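Local coordinates for protein 2-oxoadipate dioxygenase/decarboxylase, chloroplastic/amyloplastic (Oryza sativa, PDB 6W1K) that catalyses the iron(II)-dependent, oxygen-consuming decarboxylation and hydroxylation of 2-oxoadipate to D-2-hydroxyglutarate in plant lysine breakdown, at residues P38-I43 / S264-A269; Y70-L75 / K96-W101; E77-F82 / P120-S125; E166-S171 / W185-G190. All coordinates share one frame; numbering follows the deposited sequence.

Interaction 1 of 4, residues P38-I43 / S264-A269; sequences PTAKTI and SYIEFA. With NI (nickel (II) ion), chain E; OOG (2-oxoadipic acid), chain F.
Ile43 reaches from the helix onto two side chains of strand 265-269. From CB, the CG2 methyl, anti to the backbone N, comes within 4.0 Å of Phe268 CE1, obliquely to that ring. The other branch runs through CG1, extended at chi2 (171°), to CD1, which lies 4.0 Å from Ile266 CG2 and also approaches Phe268 CZ. A beta-branched chain suits the place because its two branches let it touch both partners at once. One helical turn earlier, Ala40 CB meets Ile266 CB at 3.9 Å; its small side chain allows the helix axis to approach the strand axis to 7.5 Å.

Strand alternation turns Tyr265 and Glu267 to the other face. Tyr265 OH donates a hydrogen bond of 2.8 Å to O2 of 2-oxoadipate, which lies in the plane of the ring at its edge. Glu267, extended beyond CG, carries its carboxylate to the metal: OE1 binds the nickel ion at 1.9 Å, while the ligand chelates through O3 and O5 and His59 and His195 supply the remaining protein ligands. Nickel occupies the iron site, and its two histidines and one glutamate are consistent with the family's glyoxalase (vicinal oxygen chelate) clan. Gln241 NE2 donates to Glu267 OE2, second-shell to the metal, a bond that would restrict rotation of the carboxylate.

The segments run at 41° to each other, helix 38-51 covering the outer face of strand 258-271, with Tyr33 of helix 16-36 packing beside Ala40 and Ile266. Segment 264-269 is flanked in the sheet by strands 195-199 and 239-243.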
# COMPACT_ATOMS: atom_id res chain seq x y z
N PRO A 38 5.91 -12.04 8.23
CA PRO A 38 7.32 -12.43 8.35
C PRO A 38 8.12 -12.26 7.08
O PRO A 38 9.34 -12.04 7.15
CB PRO A 38 7.24 -13.92 8.73
CG PRO A 38 5.87 -14.19 9.13
CD PRO A 38 4.99 -13.17 8.47
N THR A 39 7.49 -12.38 5.91
CA THR A 39 8.23 -12.22 4.65
C THR A 39 8.69 -10.77 4.49
O THR A 39 9.85 -10.50 4.16
CB THR A 39 7.36 -12.64 3.47
OG1 THR A 39 7.12 -14.06 3.53
CG2 THR A 39 8.04 -12.28 2.15
N ALA A 40 7.78 -9.82 4.71
CA ALA A 40 8.15 -8.43 4.60
C ALA A 40 9.20 -8.07 5.64
O ALA A 40 10.17 -7.37 5.34
CB ALA A 40 6.91 -7.55 4.76
N LYS A 41 9.01 -8.53 6.88
CA LYS A 41 9.98 -8.24 7.93
C LYS A 41 11.35 -8.79 7.58
O LYS A 41 12.37 -8.13 7.81
CB LYS A 41 9.49 -8.82 9.25
CG LYS A 41 10.37 -8.57 10.46
CD LYS A 41 9.77 -9.21 11.70
CE LYS A 41 10.70 -9.08 12.91
NZ LYS A 41 10.27 -9.96 14.06
N THR A 42 11.40 -10.02 7.05
CA THR A 42 12.70 -10.60 6.72
C THR A 42 13.38 -9.84 5.59
O THR A 42 14.58 -9.57 5.65
CB THR A 42 12.55 -12.06 6.34
OG1 THR A 42 12.10 -12.79 7.47
CG2 THR A 42 13.91 -12.64 5.88
N ILE A 43 12.62 -9.53 4.54
CA ILE A 43 13.19 -8.83 3.40
C ILE A 43 13.75 -7.47 3.82
O ILE A 43 14.82 -7.07 3.36
CB ILE A 43 12.14 -8.68 2.28
CG1 ILE A 43 11.94 -10.02 1.58
CG2 ILE A 43 12.60 -7.67 1.21
CD1 ILE A 43 10.78 -10.06 0.59
N SER A 264 -0.57 -9.51 4.31
CA SER A 264 -0.08 -8.43 3.47
C SER A 264 1.18 -8.87 2.74
O SER A 264 1.64 -10.00 2.86
CB SER A 264 0.17 -7.19 4.32
OG SER A 264 -1.05 -6.76 4.89
N TYR A 265 1.73 -7.95 1.96
CA TYR A 265 2.88 -8.23 1.13
C TYR A 265 3.76 -6.99 1.15
O TYR A 265 3.47 -6.02 1.86
CB TYR A 265 2.48 -8.61 -0.29
CG TYR A 265 1.76 -7.54 -1.11
CD1 TYR A 265 0.38 -7.43 -1.05
CD2 TYR A 265 2.44 -6.69 -1.96
CE1 TYR A 265 -0.30 -6.50 -1.79
CE2 TYR A 265 1.75 -5.74 -2.71
CZ TYR A 265 0.38 -5.66 -2.61
OH TYR A 265 -0.35 -4.74 -3.33
N ILE A 266 4.86 -7.04 0.41
CA ILE A 266 5.74 -5.88 0.30
C ILE A 266 6.05 -5.63 -1.17
O ILE A 266 6.18 -6.57 -1.96
CB ILE A 266 7.04 -6.08 1.14
CG1 ILE A 266 7.89 -4.79 1.10
CG2 ILE A 266 7.88 -7.28 0.67
CD1 ILE A 266 9.02 -4.71 2.17
N GLU A 267 6.13 -4.36 -1.54
CA GLU A 267 6.38 -3.96 -2.91
C GLU A 267 7.74 -3.26 -3.00
O GLU A 267 8.30 -2.80 -1.99
CB GLU A 267 5.23 -3.07 -3.41
CG GLU A 267 5.36 -2.58 -4.82
CD GLU A 267 4.45 -1.39 -5.11
OE1 GLU A 267 3.27 -1.45 -4.71
OE2 GLU A 267 4.89 -0.40 -5.74
N PHE A 268 8.30 -3.27 -4.22
CA PHE A 268 9.54 -2.59 -4.56
C PHE A 268 9.30 -1.77 -5.83
O PHE A 268 8.69 -2.26 -6.79
CB PHE A 268 10.67 -3.61 -4.76
CG PHE A 268 10.50 -4.84 -3.92
CD1 PHE A 268 10.70 -4.80 -2.54
CD2 PHE A 268 10.16 -6.05 -4.51
CE1 PHE A 268 10.55 -5.96 -1.77
CE2 PHE A 268 10.00 -7.20 -3.76
CZ PHE A 268 10.19 -7.16 -2.38
N ALA A 269 9.74 -0.52 -5.81
CA ALA A 269 9.42 0.38 -6.90
C ALA A 269 10.63 1.21 -7.28
O ALA A 269 11.39 1.68 -6.42
CB ALA A 269 8.24 1.30 -6.54
NI NI E . 1.87 -0.31 -4.12
C2 OOG F . -2.83 -1.68 -3.86
C3 OOG F . -2.22 -2.14 -5.19
C4 OOG F . -1.85 -0.93 -6.05
C6 OOG F . 0.46 0.23 -6.64
O4 OOG F . 0.05 0.57 -7.78
O3 OOG F . 1.67 0.34 -6.36
C5 OOG F . -0.52 -0.32 -5.61
C1 OOG F . -3.43 -2.84 -3.06
O1 OOG F . -4.20 -2.64 -2.19
O2 OOG F . -3.08 -4.17 -3.34
O5 OOG F . -0.23 -0.26 -4.47

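Interaction 2 of 4, residues Y70-L75 / K96-W101; sequences YGIKSL and KLRALW
The CD1 methyl of Ile72 sits over the centre of the Arg98 guanidinium, touching NH2 and CZ, each at 3.8 Å. An apolar methyl suits this position because the face of a guanidinium is poorly hydrated, whereas its N-H groups point outward around the rim and remain available to polar partners. Arg98 begins extended and then bends at chi3 (82°), which brings its flat end back towards the helix start although its CB does not point there.

This is the tight half of the contact. Ile72 is buried, and the same CD1 also lies 4.2 Å from Ala99 CA, against the strand backbone. Packing is looser on the Leu100 side, where Ile72 CG2 and Leu100 CB are 4.5 Å apart and Leu100 is partly exposed; Arg98, too, keeps some exposure. Ala99 directs its methyl to the other face of the sheet.

The polar end of Arg98 is held from outside: NH2 forms a salt bridge with Glu126 OE2, and Glu126 OE1 accepts from Ile72 N, so one carboxylate ties the helix start to the arginine. Nearby, Gly71 O accepts from both Ser74 N and Ser74 OG, the latter at 2.8 Å in the carbonyl plane, which pins the first turn.

Helix 72-81 thus begins over strand 97-103, which lies between strands 85-92 and 121-127 in the mixed sheet, while helix 154-160 packs against the helix through Ser74 and Leu75.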
# COMPACT_ATOMS: atom_id res chain seq x y z
N TYR A 70 -17.40 3.91 4.90
CA TYR A 70 -16.26 3.05 5.27
C TYR A 70 -15.14 3.07 4.24
O TYR A 70 -14.13 2.36 4.40
CB TYR A 70 -16.77 1.61 5.52
CG TYR A 70 -17.22 1.44 6.97
CD1 TYR A 70 -18.45 1.91 7.40
CD2 TYR A 70 -16.35 0.90 7.93
CE1 TYR A 70 -18.82 1.83 8.74
CE2 TYR A 70 -16.72 0.82 9.27
CZ TYR A 70 -17.93 1.30 9.66
OH TYR A 70 -18.26 1.19 10.99
N GLY A 71 -15.27 3.88 3.19
CA GLY A 71 -14.36 3.86 2.05
C GLY A 71 -13.15 4.75 2.21
O GLY A 71 -12.64 4.97 3.30
N ILE A 72 -12.66 5.24 1.07
CA ILE A 72 -11.43 6.01 1.04
C ILE A 72 -11.47 7.14 2.07
O ILE A 72 -10.50 7.38 2.79
CB ILE A 72 -11.18 6.55 -0.37
CG1 ILE A 72 -10.89 5.41 -1.34
CG2 ILE A 72 -10.01 7.52 -0.37
CD1 ILE A 72 -11.02 5.80 -2.77
N LYS A 73 -12.61 7.82 2.18
CA LYS A 73 -12.67 9.00 3.04
C LYS A 73 -12.42 8.66 4.51
O LYS A 73 -11.98 9.54 5.27
CB LYS A 73 -14.02 9.68 2.86
CG LYS A 73 -15.18 8.82 3.29
CD LYS A 73 -16.47 9.63 3.39
CE LYS A 73 -17.23 9.65 2.10
NZ LYS A 73 -18.71 9.78 2.32
N SER A 74 -12.67 7.41 4.93
CA SER A 74 -12.54 7.06 6.33
C SER A 74 -11.08 7.09 6.77
O SER A 74 -10.79 7.32 7.95
CB SER A 74 -13.19 5.69 6.60
OG SER A 74 -12.41 4.62 6.07
N LEU A 75 -10.16 6.88 5.85
CA LEU A 75 -8.74 7.04 6.14
C LEU A 75 -8.17 8.35 5.62
O LEU A 75 -7.23 8.88 6.21
CB LEU A 75 -7.92 5.92 5.51
CG LEU A 75 -7.78 4.65 6.34
CD1 LEU A 75 -7.19 3.59 5.38
CD2 LEU A 75 -6.92 4.90 7.55
N LYS A 96 -13.89 -3.75 -9.84
CA LYS A 96 -14.89 -2.92 -9.17
C LYS A 96 -14.27 -2.12 -8.02
O LYS A 96 -14.81 -2.06 -6.91
CB LYS A 96 -16.06 -3.77 -8.67
CG LYS A 96 -16.58 -4.74 -9.77
CD LYS A 96 -18.02 -5.17 -9.62
CE LYS A 96 -18.44 -6.18 -10.75
NZ LYS A 96 -19.91 -6.42 -10.72
N LEU A 97 -13.13 -1.47 -8.31
CA LEU A 97 -12.40 -0.68 -7.35
C LEU A 97 -12.17 0.74 -7.86
O LEU A 97 -12.13 0.98 -9.06
CB LEU A 97 -11.02 -1.30 -7.05
CG LEU A 97 -10.94 -2.80 -6.76
CD1 LEU A 97 -9.47 -3.27 -6.72
CD2 LEU A 97 -11.66 -3.10 -5.45
N ARG A 98 -12.01 1.67 -6.93
CA ARG A 98 -11.59 3.04 -7.19
C ARG A 98 -10.47 3.30 -6.19
O ARG A 98 -10.46 2.71 -5.11
CB ARG A 98 -12.76 4.02 -7.00
CG ARG A 98 -12.39 5.47 -6.97
CD ARG A 98 -13.66 6.34 -6.86
NE ARG A 98 -14.14 6.46 -5.49
CZ ARG A 98 -13.84 7.47 -4.66
NH1 ARG A 98 -13.06 8.47 -5.06
NH2 ARG A 98 -14.32 7.47 -3.42
N ALA A 99 -9.49 4.12 -6.58
CA ALA A 99 -8.39 4.44 -5.69
C ALA A 99 -8.02 5.92 -5.85
O ALA A 99 -8.25 6.51 -6.90
CB ALA A 99 -7.15 3.58 -5.98
N LEU A 100 -7.46 6.49 -4.79
CA LEU A 100 -6.91 7.83 -4.80
C LEU A 100 -5.56 7.76 -4.13
O LEU A 100 -5.39 7.02 -3.16
CB LEU A 100 -7.79 8.78 -4.03
CG LEU A 100 -7.73 10.29 -4.18
CD1 LEU A 100 -7.95 10.72 -5.59
CD2 LEU A 100 -8.84 10.86 -3.26
N TRP A 101 -4.60 8.52 -4.61
CA TRP A 101 -3.34 8.60 -3.89
C TRP A 101 -3.12 10.02 -3.39
O TRP A 101 -3.78 10.97 -3.83
CB TRP A 101 -2.19 8.11 -4.76
CG TRP A 101 -1.69 8.99 -5.84
CD1 TRP A 101 -2.18 9.11 -7.12
CD2 TRP A 101 -0.54 9.84 -5.78
NE1 TRP A 101 -1.38 9.97 -7.86
CE2 TRP A 101 -0.38 10.44 -7.04
CE3 TRP A 101 0.38 10.14 -4.76
CZ2 TRP A 101 0.66 11.34 -7.33
CZ3 TRP A 101 1.44 11.02 -5.06
CH2 TRP A 101 1.56 11.61 -6.33

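Interaction 3 of 4, residues E77-F82 / P120-S125; sequences EFFTDF and PRIFIS. With OOG (2-oxoadipic acid), chain F.
Phe79 lays one ring face against Ile122, whose CG1 stands 3.9 Å from the ring centroid and 19° off its normal, a CH-pi contact over the face. The isoleucine spreads across that face with both branches: CD1 presses on CE1 of Phe79 at 3.4 Å and CG2 lies near CE2 and CD2, while the two side chains cross at about a right angle. Chi1 (-50°) and chi2 (-74°) of Ile122 fold CD1 back so that the branch follows the ring instead of pointing past it. A flat aromatic residue suits the helix here because it can receive three carbon atoms of one neighbour at once.

The opposite face of the Phe79 ring is covered by Phe78, with CD2 over its centre. Ile124 contributes a smaller contact, its CD1 4.2 Å from Phe79 CD2. Helix 72-81 is thereby seated on strand 121-127, and Tyr84 packs edge-to-face with Phe79 and also touches Ile122.

Phe123, between the two isoleucines, faces the other side of the strand. One face of its ring receives 2-oxoadipate, with CE1 3.8 Å from ligand C4, and Phe294 meets it edge-to-face.

The helix-facing side of the contact is wholly apolar, held by dispersion and CH-pi forces behind the pocket. On the other side, Phe123 offers the ligand's methylene chain a hydrophobic wall, whereas the ligand's oxygens find polar partners elsewhere, among them Arg63 and Tyr265.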
# COMPACT_ATOMS: atom_id res chain seq x y z
N GLU A 77 -9.08 11.38 5.64
CA GLU A 77 -9.17 12.54 6.52
C GLU A 77 -8.02 12.61 7.52
O GLU A 77 -7.55 13.70 7.89
CB GLU A 77 -10.51 12.50 7.25
CG GLU A 77 -10.96 13.79 7.87
CD GLU A 77 -12.09 13.59 8.89
OE1 GLU A 77 -12.21 14.46 9.79
OE2 GLU A 77 -12.84 12.58 8.81
N PHE A 78 -7.58 11.46 8.03
CA PHE A 78 -6.40 11.45 8.87
C PHE A 78 -5.20 12.04 8.14
O PHE A 78 -4.53 12.94 8.65
CB PHE A 78 -6.07 10.01 9.32
CG PHE A 78 -4.70 9.90 9.98
CD1 PHE A 78 -4.46 10.48 11.20
CD2 PHE A 78 -3.68 9.23 9.33
CE1 PHE A 78 -3.20 10.39 11.82
CE2 PHE A 78 -2.42 9.12 9.93
CZ PHE A 78 -2.17 9.72 11.16
N PHE A 79 -4.92 11.53 6.93
CA PHE A 79 -3.72 11.96 6.21
C PHE A 79 -3.81 13.41 5.80
O PHE A 79 -2.81 14.15 5.90
CB PHE A 79 -3.43 11.04 5.00
CG PHE A 79 -3.06 9.66 5.42
CD1 PHE A 79 -1.80 9.40 5.97
CD2 PHE A 79 -3.97 8.61 5.33
CE1 PHE A 79 -1.45 8.18 6.40
CE2 PHE A 79 -3.62 7.38 5.79
CZ PHE A 79 -2.36 7.16 6.32
N THR A 80 -5.00 13.88 5.37
CA THR A 80 -5.12 15.30 5.03
C THR A 80 -5.08 16.20 6.27
O THR A 80 -4.65 17.35 6.16
CB THR A 80 -6.39 15.59 4.21
OG1 THR A 80 -7.56 15.17 4.91
CG2 THR A 80 -6.30 14.85 2.86
N ASP A 81 -5.48 15.70 7.45
CA ASP A 81 -5.23 16.43 8.69
C ASP A 81 -3.72 16.63 8.94
O ASP A 81 -3.31 17.61 9.56
CB ASP A 81 -5.83 15.68 9.89
CG ASP A 81 -7.36 15.81 10.00
OD1 ASP A 81 -7.99 16.64 9.32
OD2 ASP A 81 -7.91 15.03 10.82
N PHE A 82 -2.89 15.72 8.46
CA PHE A 82 -1.44 15.83 8.56
C PHE A 82 -0.79 16.19 7.22
O PHE A 82 0.32 15.75 6.90
CB PHE A 82 -0.89 14.53 9.18
CG PHE A 82 -1.25 14.43 10.64
CD1 PHE A 82 -0.54 15.18 11.60
CD2 PHE A 82 -2.35 13.69 11.06
CE1 PHE A 82 -0.90 15.18 12.95
CE2 PHE A 82 -2.70 13.67 12.41
CZ PHE A 82 -1.98 14.40 13.35
N PRO A 120 6.07 8.76 3.28
CA PRO A 120 5.57 8.00 2.13
C PRO A 120 4.32 8.62 1.54
O PRO A 120 3.55 9.31 2.22
CB PRO A 120 5.28 6.62 2.74
CG PRO A 120 4.85 6.93 4.19
CD PRO A 120 5.79 8.09 4.57
N ARG A 121 4.17 8.43 0.23
CA ARG A 121 2.88 8.61 -0.42
C ARG A 121 1.90 7.62 0.18
O ARG A 121 2.28 6.63 0.81
CB ARG A 121 3.00 8.43 -1.94
CG ARG A 121 4.04 9.33 -2.64
CD ARG A 121 4.31 8.73 -4.01
NE ARG A 121 5.38 9.37 -4.77
CZ ARG A 121 6.67 9.13 -4.61
NH1 ARG A 121 7.09 8.25 -3.69
NH2 ARG A 121 7.54 9.76 -5.37
N ILE A 122 0.61 7.91 0.01
CA ILE A 122 -0.44 7.01 0.48
C ILE A 122 -1.35 6.65 -0.69
O ILE A 122 -1.79 7.53 -1.43
CB ILE A 122 -1.27 7.62 1.64
CG1 ILE A 122 -0.38 8.17 2.75
CG2 ILE A 122 -2.22 6.55 2.18
CD1 ILE A 122 0.26 7.15 3.60
N PHE A 123 -1.63 5.36 -0.85
CA PHE A 123 -2.50 4.83 -1.90
C PHE A 123 -3.67 4.16 -1.18
O PHE A 123 -3.44 3.26 -0.37
CB PHE A 123 -1.73 3.83 -2.79
CG PHE A 123 -2.49 3.33 -3.98
CD1 PHE A 123 -3.49 2.35 -3.85
CD2 PHE A 123 -2.20 3.82 -5.25
CE1 PHE A 123 -4.18 1.88 -4.97
CE2 PHE A 123 -2.89 3.37 -6.37
CZ PHE A 123 -3.89 2.41 -6.24
N ILE A 124 -4.90 4.64 -1.40
CA ILE A 124 -6.07 4.13 -0.69
C ILE A 124 -7.11 3.72 -1.73
O ILE A 124 -7.50 4.54 -2.57
CB ILE A 124 -6.69 5.14 0.27
CG1 ILE A 124 -5.62 5.70 1.22
CG2 ILE A 124 -7.78 4.46 1.07
CD1 ILE A 124 -6.10 6.84 2.12
N SER A 125 -7.51 2.48 -1.70
CA SER A 125 -8.51 1.99 -2.64
C SER A 125 -9.79 1.66 -1.86
O SER A 125 -9.78 1.53 -0.63
CB SER A 125 -7.97 0.79 -3.41
OG SER A 125 -7.63 -0.26 -2.55
C2 OOG F . -2.83 -1.68 -3.86
C3 OOG F . -2.22 -2.14 -5.19
C4 OOG F . -1.85 -0.93 -6.05
C6 OOG F . 0.46 0.23 -6.64
O4 OOG F . 0.05 0.57 -7.78
O3 OOG F . 1.67 0.34 -6.36
C5 OOG F . -0.52 -0.32 -5.61
C1 OOG F . -3.43 -2.84 -3.06
O1 OOG F . -4.20 -2.64 -2.19
O2 OOG F . -3.08 -4.17 -3.34
O5 OOG F . -0.23 -0.26 -4.47

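Interaction 4 of 4, residues E166-S171 / W185-G190; sequences EKPIYS and WTLVNG
Apolar contact carries this junction, centred on Pro168. Its CB lies 3.5 Å from Leu187 CD2 and its CG 3.6 Å from Leu187 CG; the proline ring and the leucine branch lie alongside, pointing opposite ways. Leu187 CB does not point at the proline; CG anti to the backbone N (chi1 -175°) carries CG and CD2 across to the ring. Val188 adds a lighter touch from the next position, its CG1 4.1 Å from Pro168 CG. A proline suits the connecting segment because its compact ring gives the helix a rigid apolar surface. Tyr143 of helix 134-147 packs against both Pro168 and Leu187.

The two segments bracket a pair of consecutive helices, 170-179 and 181-189: Pro168 and then Ile169, the N-cap residue, lead into the first, and the last turn of the second rests on that proline. Gly190 ends the second helix with positive phi (62°), a conformation that favours glycine.

Hydrogen bonds hold the end of that helix. Trp185 O accepts from Asn189 N at 2.9 Å, the regular helical bond, and from Asn189 ND2 at 3.0 Å, the side-chain donor being tilted 24° from the carbonyl plane. The same ND2 lies over one face of the Trp185 indole, towards its rim, and also donates to Pro262 O, while Asn189 OD1 accepts from Arg263.

Cation-pi contacts lie on the flanks: Trp185 pairs with Arg63, a 2-oxoadipate-binding residue, and Lys167 with Phe251.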
# COMPACT_ATOMS: atom_id res chain seq x y z
N GLU A 166 -17.64 -7.09 13.63
CA GLU A 166 -17.47 -8.33 14.36
C GLU A 166 -16.62 -9.30 13.55
O GLU A 166 -16.53 -9.19 12.33
CB GLU A 166 -18.83 -8.97 14.67
CG GLU A 166 -19.59 -9.48 13.45
CD GLU A 166 -20.92 -10.13 13.84
OE1 GLU A 166 -21.30 -10.05 15.03
OE2 GLU A 166 -21.60 -10.72 12.95
N LYS A 167 -16.00 -10.24 14.25
CA LYS A 167 -15.19 -11.25 13.59
C LYS A 167 -16.05 -12.00 12.59
O LYS A 167 -17.17 -12.38 12.92
CB LYS A 167 -14.63 -12.24 14.61
CG LYS A 167 -13.30 -12.88 14.24
CD LYS A 167 -12.75 -13.76 15.39
CE LYS A 167 -11.25 -13.48 15.62
NZ LYS A 167 -10.43 -14.74 15.87
N PRO A 168 -15.57 -12.24 11.37
CA PRO A 168 -16.42 -12.88 10.36
C PRO A 168 -16.58 -14.37 10.59
O PRO A 168 -15.74 -15.02 11.22
CB PRO A 168 -15.67 -12.63 9.05
CG PRO A 168 -14.48 -11.81 9.40
CD PRO A 168 -14.27 -11.81 10.85
N ILE A 169 -17.72 -14.91 10.10
CA ILE A 169 -17.91 -16.35 10.03
C ILE A 169 -17.36 -16.83 8.70
O ILE A 169 -17.37 -16.11 7.69
CB ILE A 169 -19.39 -16.78 10.20
CG1 ILE A 169 -20.22 -16.27 9.03
CG2 ILE A 169 -19.93 -16.23 11.52
CD1 ILE A 169 -21.67 -16.55 9.14
N TYR A 170 -16.88 -18.07 8.69
CA TYR A 170 -16.16 -18.59 7.53
C TYR A 170 -17.06 -18.60 6.30
O TYR A 170 -16.60 -18.29 5.19
CB TYR A 170 -15.64 -20.01 7.83
CG TYR A 170 -14.79 -20.56 6.69
CD1 TYR A 170 -13.77 -19.80 6.17
CD2 TYR A 170 -15.02 -21.82 6.13
CE1 TYR A 170 -12.99 -20.27 5.10
CE2 TYR A 170 -14.23 -22.30 5.08
CZ TYR A 170 -13.22 -21.51 4.56
OH TYR A 170 -12.44 -21.97 3.52
N SER A 171 -18.32 -18.99 6.46
CA SER A 171 -19.24 -19.06 5.33
C SER A 171 -19.29 -17.72 4.60
O SER A 171 -19.36 -17.68 3.37
CB SER A 171 -20.64 -19.46 5.79
OG SER A 171 -21.13 -18.55 6.75
N TRP A 185 -10.29 -10.19 1.37
CA TRP A 185 -9.11 -9.63 2.05
C TRP A 185 -9.53 -8.60 3.09
O TRP A 185 -9.10 -8.64 4.24
CB TRP A 185 -8.13 -9.00 1.03
CG TRP A 185 -6.83 -8.66 1.68
CD1 TRP A 185 -5.72 -9.45 1.73
CD2 TRP A 185 -6.50 -7.47 2.41
NE1 TRP A 185 -4.76 -8.86 2.47
CE2 TRP A 185 -5.18 -7.63 2.87
CE3 TRP A 185 -7.17 -6.30 2.71
CZ2 TRP A 185 -4.54 -6.67 3.64
CZ3 TRP A 185 -6.52 -5.32 3.45
CH2 TRP A 185 -5.23 -5.54 3.93
N THR A 186 -10.38 -7.65 2.70
CA THR A 186 -10.74 -6.56 3.58
C THR A 186 -11.60 -7.02 4.74
O THR A 186 -11.47 -6.50 5.85
CB THR A 186 -11.43 -5.48 2.75
OG1 THR A 186 -10.60 -5.17 1.64
CG2 THR A 186 -11.63 -4.19 3.49
N LEU A 187 -12.44 -8.05 4.53
CA LEU A 187 -13.25 -8.55 5.63
C LEU A 187 -12.39 -9.01 6.79
O LEU A 187 -12.72 -8.76 7.96
CB LEU A 187 -14.15 -9.71 5.14
CG LEU A 187 -15.13 -10.21 6.19
CD1 LEU A 187 -16.17 -9.15 6.48
CD2 LEU A 187 -15.82 -11.52 5.71
N VAL A 188 -11.27 -9.68 6.51
CA VAL A 188 -10.46 -10.23 7.57
C VAL A 188 -9.25 -9.35 7.94
O VAL A 188 -8.62 -9.61 8.98
CB VAL A 188 -9.98 -11.66 7.22
CG1 VAL A 188 -11.19 -12.61 7.16
CG2 VAL A 188 -9.22 -11.70 5.92
N ASN A 189 -8.93 -8.33 7.15
CA ASN A 189 -7.79 -7.46 7.46
C ASN A 189 -8.19 -6.02 7.76
O ASN A 189 -7.42 -5.30 8.42
CB ASN A 189 -6.76 -7.44 6.31
CG ASN A 189 -6.00 -8.77 6.16
OD1 ASN A 189 -5.07 -9.05 6.91
ND2 ASN A 189 -6.42 -9.59 5.21
N GLY A 190 -9.33 -5.55 7.27
CA GLY A 190 -9.77 -4.21 7.62
C GLY A 190 -8.78 -3.16 7.15
O GLY A 190 -8.24 -3.22 6.04

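From the N terminus, the first segment to take part is 38-43, at the start of helix 38-51, but interaction 1 closes only when segment 264-269 arrives, 221 residues beyond the end of segment 38-43, making a long loop within which the other three contacts nest. Helix 72-81 follows and serves both interaction 2 and interaction 3. Interaction 2 closes at strand 97-103 and interaction 3 at strand 121-127; their segments alternate along the chain, so the two loops cross, and the strands are neighbours in the sheet. Interaction 4 then forms a short loop in series with both. Interactions 1 and 3 both reach 2-oxoadipate, whereas interaction 4 meets interaction 1 where Trp185 packs on Ser264.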